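Local coordinates for protein mevalonate 3-kinase (Thermoplasma acidophilum, PDB 4RKS) that transfers the gamma-phosphate of ATP to the 3-hydroxyl of (R)-mevalonate in the alternative mevalonate pathway to isoprenoids of extreme acidophiles, at residues Ala29-Gly34 with Ile56-Ser61; Tyr193-Phe198 with Leu325-Gly330. One frame throughout, in Å; residues are numbered along the deposited sequence.

Contact 1: residues Ala29-Gly34 with Ile56-Ser61; sequences AYPTIG and IAYSDS. With MEV ((R)-mevalonate), chain C.
Ile33 and Ile56 are the hydrogen-bonded pair of these antiparallel strands: Ile33 N gives its hydrogen to Ile56 O and Ile56 N gives its own to Ile33 O, both at 2.9 Å and nearly straight. One step along, Thr32 faces Ala57 as a non-hydrogen-bonded pair, their CA atoms only 4.2 Å apart. Beyond it Tyr58 N reaches Pro31 O at 2.9 Å. Two CA-H...O contacts, Ala57 CA to Pro31 O and Thr32 CA to Ile56 O, add to this backbone ladder.

The apolar part centres on the Tyr58 ring. Pro31 lays CG over one ring face, a CH-pi contact 3.7 Å from the centroid and shifted toward the CZ rim. Tyr58 has CG between its backbone N and carbonyl carbon (chi1 73°), and this folds the ring back over Pro31. The Ile33 side chain crosses that of Tyr58 at about a right angle, with CG1 3.5 Å from Tyr58 CD1, while Ile33 CB meets Ile56 CG1 at 3.8 Å. At the other end Tyr30 rests CB on Tyr58 O at 3.4 Å.

The pair lies in the N-terminal, diphosphomevalonate decarboxylase-like part of a GHMP-family kinase and leads into its substrate pocket, where Gly34 CA sits beside mevalonate O3. Helix 161-166 packs against Thr32 through Ser164 and the substrate-binding Arg163, and helix 128-141 touches Ala29; strand 321-327 lies along the far side of strand 53-59.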
ATOM      1  N   ALA A  29       8.057  -8.185  -0.090  1.00 21.60           N
ATOM      2  CA  ALA A  29       7.156  -7.295  -0.840  1.00 19.82           C
ATOM      3  C   ALA A  29       7.483  -5.834  -0.527  1.00 18.75           C
ATOM      4  O   ALA A  29       8.263  -5.544   0.402  1.00 16.43           O
ATOM      5  CB  ALA A  29       5.698  -7.606  -0.532  1.00 16.77           C
ATOM      6  N   TYR A  30       6.883  -4.920  -1.293  1.00 20.20           N
ATOM      7  CA  TYR A  30       7.160  -3.484  -1.195  1.00 21.76           C
ATOM      8  C   TYR A  30       5.930  -2.719  -0.733  1.00 22.46           C
ATOM      9  O   TYR A  30       4.809  -3.096  -1.076  1.00 23.75           O
ATOM     10  CB  TYR A  30       7.663  -2.959  -2.562  1.00 17.57           C
ATOM     11  CG  TYR A  30       8.872  -3.744  -2.976  1.00 19.86           C
ATOM     12  CD1 TYR A  30      10.095  -3.523  -2.353  1.00 19.63           C
ATOM     13  CD2 TYR A  30       8.780  -4.764  -3.913  1.00 18.12           C
ATOM     14  CE1 TYR A  30      11.200  -4.259  -2.684  1.00 17.47           C
ATOM     15  CE2 TYR A  30       9.888  -5.526  -4.251  1.00 22.90           C
ATOM     16  CZ  TYR A  30      11.097  -5.261  -3.625  1.00 27.49           C
ATOM     17  OH  TYR A  30      12.208  -5.995  -3.927  1.00 26.52           O
ATOM     18  N   PRO A  31       6.138  -1.635   0.038  1.00 19.23           N
ATOM     19  CA  PRO A  31       5.030  -0.816   0.535  1.00 16.80           C
ATOM     20  C   PRO A  31       4.312  -0.077  -0.583  1.00 18.33           C
ATOM     21  O   PRO A  31       4.729  -0.069  -1.747  1.00 20.18           O
ATOM     22  CB  PRO A  31       5.717   0.160   1.503  1.00 19.63           C
ATOM     23  CG  PRO A  31       7.100   0.314   0.922  1.00 23.91           C
ATOM     24  CD  PRO A  31       7.454  -1.062   0.394  1.00 23.31           C
ATOM     25  N   THR A  32       3.180   0.524  -0.242  1.00 19.64           N
ATOM     26  CA  THR A  32       2.329   1.083  -1.272  1.00 17.22           C
ATOM     27  C   THR A  32       1.870   2.505  -0.939  1.00 25.70           C
ATOM     28  O   THR A  32       1.924   2.943   0.220  1.00 26.34           O
ATOM     29  CB  THR A  32       1.085   0.184  -1.513  1.00 27.32           C
ATOM     30  OG1 THR A  32       0.253   0.198  -0.356  1.00 26.77           O
ATOM     31  CG2 THR A  32       1.509  -1.249  -1.785  1.00 25.01           C
ATOM     32  N   ILE A  33       1.457   3.213  -1.986  1.00 18.38           N
ATOM     33  CA  ILE A  33       0.864   4.548  -1.901  1.00 20.93           C
ATOM     34  C   ILE A  33      -0.464   4.539  -2.649  1.00 23.51           C
ATOM     35  O   ILE A  33      -0.524   4.107  -3.808  1.00 21.77           O
ATOM     36  CB  ILE A  33       1.791   5.624  -2.520  1.00 25.60           C
ATOM     37  CG1 ILE A  33       3.073   5.767  -1.700  1.00 32.35           C
ATOM     38  CG2 ILE A  33       1.064   6.976  -2.632  1.00 23.78           C
ATOM     39  CD1 ILE A  33       4.218   6.457  -2.446  1.00 29.69           C
ATOM     40  N   GLY A  34      -1.527   4.997  -2.000  1.00 21.04           N
ATOM     41  CA  GLY A  34      -2.812   5.130  -2.671  1.00 19.77           C
ATOM     42  C   GLY A  34      -2.815   6.188  -3.776  1.00 20.54           C
ATOM     43  O   GLY A  34      -2.204   7.241  -3.641  1.00 20.64           O
ATOM     44  N   ILE A  56      -0.051   2.370  -6.079  1.00 17.58           N
ATOM     45  CA  ILE A  56       1.256   1.978  -6.620  1.00 17.34           C
ATOM     46  C   ILE A  56       2.094   1.329  -5.527  1.00 19.08           C
ATOM     47  O   ILE A  56       1.970   1.702  -4.361  1.00 26.82           O
ATOM     48  CB  ILE A  56       2.065   3.187  -7.140  1.00 22.89           C
ATOM     49  CG1 ILE A  56       1.966   4.329  -6.128  1.00 27.52           C
ATOM     50  CG2 ILE A  56       1.626   3.605  -8.514  1.00 23.60           C
ATOM     51  CD1 ILE A  56       2.798   5.557  -6.484  1.00 26.12           C
ATOM     52  N   ALA A  57       2.950   0.379  -5.895  1.00 18.95           N
ATOM     53  CA  ALA A  57       3.998  -0.090  -4.991  1.00 16.63           C
ATOM     54  C   ALA A  57       5.255   0.758  -5.203  1.00 21.36           C
ATOM     55  O   ALA A  57       5.564   1.135  -6.331  1.00 19.55           O
ATOM     56  CB  ALA A  57       4.298  -1.555  -5.218  1.00 18.59           C
ATOM     57  N   TYR A  58       5.969   1.071  -4.124  1.00 20.64           N
ATOM     58  CA  TYR A  58       7.194   1.866  -4.245  1.00 21.36           C
ATOM     59  C   TYR A  58       8.344   1.250  -3.452  1.00 25.81           C
ATOM     60  O   TYR A  58       8.128   0.393  -2.588  1.00 18.91           O
ATOM     61  CB  TYR A  58       6.955   3.299  -3.765  1.00 17.65           C
ATOM     62  CG  TYR A  58       6.834   3.436  -2.245  1.00 17.27           C
ATOM     63  CD1 TYR A  58       5.605   3.290  -1.609  1.00 17.38           C
ATOM     64  CD2 TYR A  58       7.949   3.725  -1.455  1.00 19.73           C
ATOM     65  CE1 TYR A  58       5.482   3.427  -0.240  1.00 20.63           C
ATOM     66  CE2 TYR A  58       7.841   3.849  -0.073  1.00 19.75           C
ATOM     67  CZ  TYR A  58       6.600   3.700   0.527  1.00 25.36           C
ATOM     68  OH  TYR A  58       6.461   3.818   1.892  1.00 24.35           O
ATOM     69  N   SER A  59       9.565   1.690  -3.756  1.00 16.63           N
ATOM     70  CA  SER A  59      10.705   1.462  -2.871  1.00 19.13           C
ATOM     71  C   SER A  59      11.632   2.650  -3.089  1.00 22.98           C
ATOM     72  O   SER A  59      11.186   3.669  -3.605  1.00 21.18           O
ATOM     73  CB  SER A  59      11.410   0.138  -3.169  1.00 18.84           C
ATOM     74  OG  SER A  59      12.277  -0.241  -2.108  1.00 19.79           O
ATOM     75  N   ASP A  60      12.907   2.529  -2.713  1.00 22.72           N
ATOM     76  CA  ASP A  60      13.910   3.490  -3.193  1.00 23.80           C
ATOM     77  C   ASP A  60      14.601   2.874  -4.411  1.00 28.07           C
ATOM     78  O   ASP A  60      14.205   1.799  -4.854  1.00 23.05           O
ATOM     79  CB  ASP A  60      14.900   3.868  -2.092  1.00 20.64           C
ATOM     80  CG  ASP A  60      15.603   2.661  -1.487  1.00 25.74           C
ATOM     81  OD1 ASP A  60      15.621   1.573  -2.117  1.00 29.09           O
ATOM     82  OD2 ASP A  60      16.150   2.809  -0.377  1.00 28.84           O
ATOM     83  N   SER A  61      15.627   3.531  -4.948  1.00 28.30           N
ATOM     84  CA  SER A  61      16.254   3.083  -6.198  1.00 31.61           C
ATOM     85  C   SER A  61      16.993   1.761  -6.032  1.00 32.90           C
ATOM     86  O   SER A  61      17.153   1.000  -7.003  1.00 30.89           O
ATOM     87  CB  SER A  61      17.220   4.154  -6.744  1.00 33.92           C
ATOM     88  OG  SER A  61      17.984   4.743  -5.699  1.00 41.08           O
TER
HETATM   89  C8  MEV C 401      -5.609   2.370   2.844  1.00 46.73           C
HETATM   90  O8  MEV C 401      -6.141   1.282   3.577  1.00 54.93           O
HETATM   91  C2  MEV C 401      -5.922   3.641   3.603  1.00 31.79           C
HETATM   92  C3  MEV C 401      -5.172   4.898   3.197  1.00 31.76           C
HETATM   93  O7  MEV C 401      -3.786   4.695   3.100  1.00 36.31           O
HETATM   94  C4  MEV C 401      -5.677   5.429   1.865  1.00 31.33           C
HETATM   95  C5  MEV C 401      -5.037   4.758   0.663  1.00 28.97           C
HETATM   96  O3  MEV C 401      -3.783   4.588   0.588  1.00 27.62           O
HETATM   97  O4  MEV C 401      -5.772   4.342  -0.263  1.00 31.08           O
HETATM   98  C6  MEV C 401      -5.430   5.923   4.279  1.00 31.12           C

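Contact 2: residues Tyr193-Phe198 with Leu325-Gly330; sequences YSIVAF and LRIVGG
Leu325 is the bump that fills the hollow beside strand 193-198. Its CB abuts the carbonyl oxygen of Ile195, 3.3 Å from Ile195 O, and CG stands beside the backbone N (chi1 -53°), sending the branch along the strand until CD1 lands on the methyl of Ala197 at 3.6 Å. The small Ala197 thus offers a shallow seat for a leucine tip. On the same side of the strand Ile195 sets its CB 4.1 Å from Leu325 CB and sends CD1 off in a different direction, to meet Ile327 CD1 at 4.0 Å; the two isoleucines slant past each other and meet at these ends.

Beneath the side chains, Ile195 and Leu325 form an antiparallel hydrogen-bonded pair, tying strand 193-199 to the late strand 321-327. Leu325 N reaches Ile195 O at 2.7 Å, whereas the return bond from Ile195 N meets Leu325 O from above the carbonyl plane. Past this pair the strands splay; a water accepts from Ile327 N and lies close enough to Tyr193 O, 2.9 Å away, to bridge the gap, though other acceptors compete for its protons.

Strand 298-304 flanks 193-198, with Tyr300 against Ile195 and Ala197. Strand 53-59 flanks 321-327, bringing Ile56 onto Ile195 and Tyr58 onto Leu325.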
ATOM      1  N   TYR A 193       9.908   8.772 -14.135  1.00 27.28           N
ATOM      2  CA  TYR A 193       9.313   9.517 -13.028  1.00 24.86           C
ATOM      3  C   TYR A 193       9.879   9.076 -11.698  1.00 23.36           C
ATOM      4  O   TYR A 193      10.329   7.937 -11.545  1.00 26.13           O
ATOM      5  CB  TYR A 193       7.785   9.366 -13.040  1.00 25.54           C
ATOM      6  CG  TYR A 193       7.181  10.035 -14.243  1.00 25.18           C
ATOM      7  CD1 TYR A 193       7.153   9.390 -15.474  1.00 24.80           C
ATOM      8  CD2 TYR A 193       6.667  11.327 -14.162  1.00 27.12           C
ATOM      9  CE1 TYR A 193       6.622  10.007 -16.593  1.00 20.78           C
ATOM     10  CE2 TYR A 193       6.129  11.954 -15.278  1.00 25.98           C
ATOM     11  CZ  TYR A 193       6.112  11.283 -16.490  1.00 24.95           C
ATOM     12  OH  TYR A 193       5.585  11.880 -17.608  1.00 27.62           O
ATOM     13  N   SER A 194       9.883   9.995 -10.744  1.00 23.87           N
ATOM     14  CA  SER A 194      10.280   9.668  -9.386  1.00 25.40           C
ATOM     15  C   SER A 194       9.270  10.265  -8.437  1.00 22.00           C
ATOM     16  O   SER A 194       8.486  11.126  -8.814  1.00 27.84           O
ATOM     17  CB  SER A 194      11.687  10.198  -9.059  1.00 26.01           C
ATOM     18  OG  SER A 194      12.630   9.814 -10.045  1.00 31.88           O
ATOM     19  N   ILE A 195       9.301   9.807  -7.192  1.00 24.36           N
ATOM     20  CA  ILE A 195       8.491  10.413  -6.154  1.00 24.83           C
ATOM     21  C   ILE A 195       9.392  10.879  -5.024  1.00 26.06           C
ATOM     22  O   ILE A 195      10.153  10.086  -4.455  1.00 28.39           O
ATOM     23  CB  ILE A 195       7.423   9.431  -5.627  1.00 22.78           C
ATOM     24  CG1 ILE A 195       6.365   9.189  -6.712  1.00 19.05           C
ATOM     25  CG2 ILE A 195       6.759   9.974  -4.360  1.00 23.94           C
ATOM     26  CD1 ILE A 195       5.342   8.126  -6.363  1.00 19.46           C
ATOM     27  N   VAL A 196       9.344  12.168  -4.709  1.00 20.82           N
ATOM     28  CA  VAL A 196      10.045  12.636  -3.519  1.00 22.03           C
ATOM     29  C   VAL A 196       9.083  12.659  -2.329  1.00 20.45           C
ATOM     30  O   VAL A 196       8.092  13.388  -2.324  1.00 23.65           O
ATOM     31  CB  VAL A 196      10.674  14.034  -3.718  1.00 26.69           C
ATOM     32  CG1 VAL A 196      11.469  14.439  -2.463  1.00 25.46           C
ATOM     33  CG2 VAL A 196      11.571  14.028  -4.936  1.00 25.67           C
ATOM     34  N   ALA A 197       9.381  11.853  -1.318  1.00 27.10           N
ATOM     35  CA  ALA A 197       8.525  11.792  -0.138  1.00 20.32           C
ATOM     36  C   ALA A 197       9.021  12.746   0.954  1.00 28.79           C
ATOM     37  O   ALA A 197      10.186  12.705   1.361  1.00 28.98           O
ATOM     38  CB  ALA A 197       8.452  10.357   0.396  1.00 19.77           C
ATOM     39  N   PHE A 198       8.124  13.605   1.419  1.00 32.26           N
ATOM     40  CA  PHE A 198       8.427  14.496   2.521  1.00 30.24           C
ATOM     41  C   PHE A 198       7.727  14.005   3.770  1.00 27.66           C
ATOM     42  O   PHE A 198       6.497  14.093   3.875  1.00 23.92           O
ATOM     43  CB  PHE A 198       8.002  15.926   2.189  1.00 26.12           C
ATOM     44  CG  PHE A 198       8.754  16.524   1.025  1.00 35.47           C
ATOM     45  CD1 PHE A 198       8.351  16.284  -0.276  1.00 28.76           C
ATOM     46  CD2 PHE A 198       9.868  17.324   1.240  1.00 40.78           C
ATOM     47  CE1 PHE A 198       9.036  16.834  -1.343  1.00 36.68           C
ATOM     48  CE2 PHE A 198      10.563  17.870   0.176  1.00 46.40           C
ATOM     49  CZ  PHE A 198      10.145  17.629  -1.116  1.00 45.78           C
ATOM     50  N   LEU A 325      11.960   8.104  -3.975  1.00 26.72           N
ATOM     51  CA  LEU A 325      11.226   6.859  -4.209  1.00 22.92           C
ATOM     52  C   LEU A 325      11.002   6.563  -5.692  1.00 24.26           C
ATOM     53  O   LEU A 325      11.058   7.456  -6.536  1.00 22.59           O
ATOM     54  CB  LEU A 325       9.867   6.910  -3.502  1.00 24.53           C
ATOM     55  CG  LEU A 325       9.824   7.248  -2.011  1.00 18.24           C
ATOM     56  CD1 LEU A 325       8.386   7.284  -1.492  1.00 21.27           C
ATOM     57  CD2 LEU A 325      10.651   6.259  -1.210  1.00 25.71           C
ATOM     58  N   ARG A 326      10.720   5.301  -6.005  1.00 20.47           N
ATOM     59  CA  ARG A 326      10.367   4.924  -7.364  1.00 22.29           C
ATOM     60  C   ARG A 326       9.313   3.812  -7.372  1.00 20.25           C
ATOM     61  O   ARG A 326       9.164   3.082  -6.393  1.00 19.04           O
ATOM     62  CB  ARG A 326      11.606   4.481  -8.143  1.00 29.26           C
ATOM     63  CG  ARG A 326      12.311   3.275  -7.575  1.00 47.90           C
ATOM     64  CD  ARG A 326      13.210   2.627  -8.624  1.00 61.40           C
ATOM     65  NE  ARG A 326      14.072   3.596  -9.298  1.00 67.54           N
ATOM     66  CZ  ARG A 326      15.060   3.267 -10.127  1.00 66.71           C
ATOM     67  NH1 ARG A 326      15.316   1.990 -10.384  1.00 61.47           N
ATOM     68  NH2 ARG A 326      15.795   4.216 -10.695  1.00 67.79           N
ATOM     69  N   ILE A 327       8.594   3.687  -8.482  1.00 18.24           N
ATOM     70  CA  ILE A 327       7.561   2.648  -8.620  1.00 21.13           C
ATOM     71  C   ILE A 327       8.224   1.290  -8.829  1.00 19.57           C
ATOM     72  O   ILE A 327       9.100   1.178  -9.664  1.00 17.33           O
ATOM     73  CB  ILE A 327       6.618   2.923  -9.804  1.00 25.48           C
ATOM     74  CG1 ILE A 327       5.965   4.304  -9.687  1.00 35.82           C
ATOM     75  CG2 ILE A 327       5.583   1.797  -9.959  1.00 22.04           C
ATOM     76  CD1 ILE A 327       5.554   4.664  -8.315  1.00 40.73           C
ATOM     77  N   VAL A 328       7.819   0.264  -8.081  1.00 17.14           N
ATOM     78  CA  VAL A 328       8.412  -1.062  -8.259  1.00 17.63           C
ATOM     79  C   VAL A 328       7.341  -2.153  -8.473  1.00 21.16           C
ATOM     80  O   VAL A 328       6.139  -1.846  -8.575  1.00 20.21           O
ATOM     81  CB  VAL A 328       9.323  -1.437  -7.065  1.00 16.16           C
ATOM     82  CG1 VAL A 328      10.468  -0.412  -6.924  1.00 17.78           C
ATOM     83  CG2 VAL A 328       8.524  -1.527  -5.760  1.00 16.12           C
ATOM     84  N   GLY A 329       7.784  -3.414  -8.545  1.00 16.11           N
ATOM     85  CA  GLY A 329       6.923  -4.545  -8.895  1.00 24.43           C
ATOM     86  C   GLY A 329       6.288  -5.249  -7.696  1.00 22.71           C
ATOM     87  O   GLY A 329       6.296  -4.718  -6.582  1.00 17.68           O
ATOM     88  N   GLY A 330       5.757  -6.456  -7.920  1.00 18.41           N
ATOM     89  CA  GLY A 330       4.995  -7.172  -6.898  1.00 15.95           C
ATOM     90  C   GLY A 330       5.823  -8.048  -5.961  1.00 23.12           C
ATOM     91  O   GLY A 330       7.044  -8.093  -6.066  1.00 17.36           O
TER
HETATM   92  O   HOH W   1       9.503   5.220 -10.845  1.00 25.23           O

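How the contacts relate
Strands 53-59 and 321-327 are neighbours, so contacts 1 and 2 continue one another across the strand order 24-34, 53-59, 321-327, 193-199. The seam is bonded by backbone, probably through Ser59 O to Arg326 N and Ala57 O to Val328 N, and packed where Ile56 CD1 meets Ile327 CD1 at 3.4 Å. Contact 1 is the more buried, near the middle of the chain, and ends at mevalonate; its three direct backbone bonds are joined by a proline-on-tyrosine contact. Contact 2, farther out and only partly buried, has two such bonds, purely aliphatic side-chain touches and a water where the strands diverge.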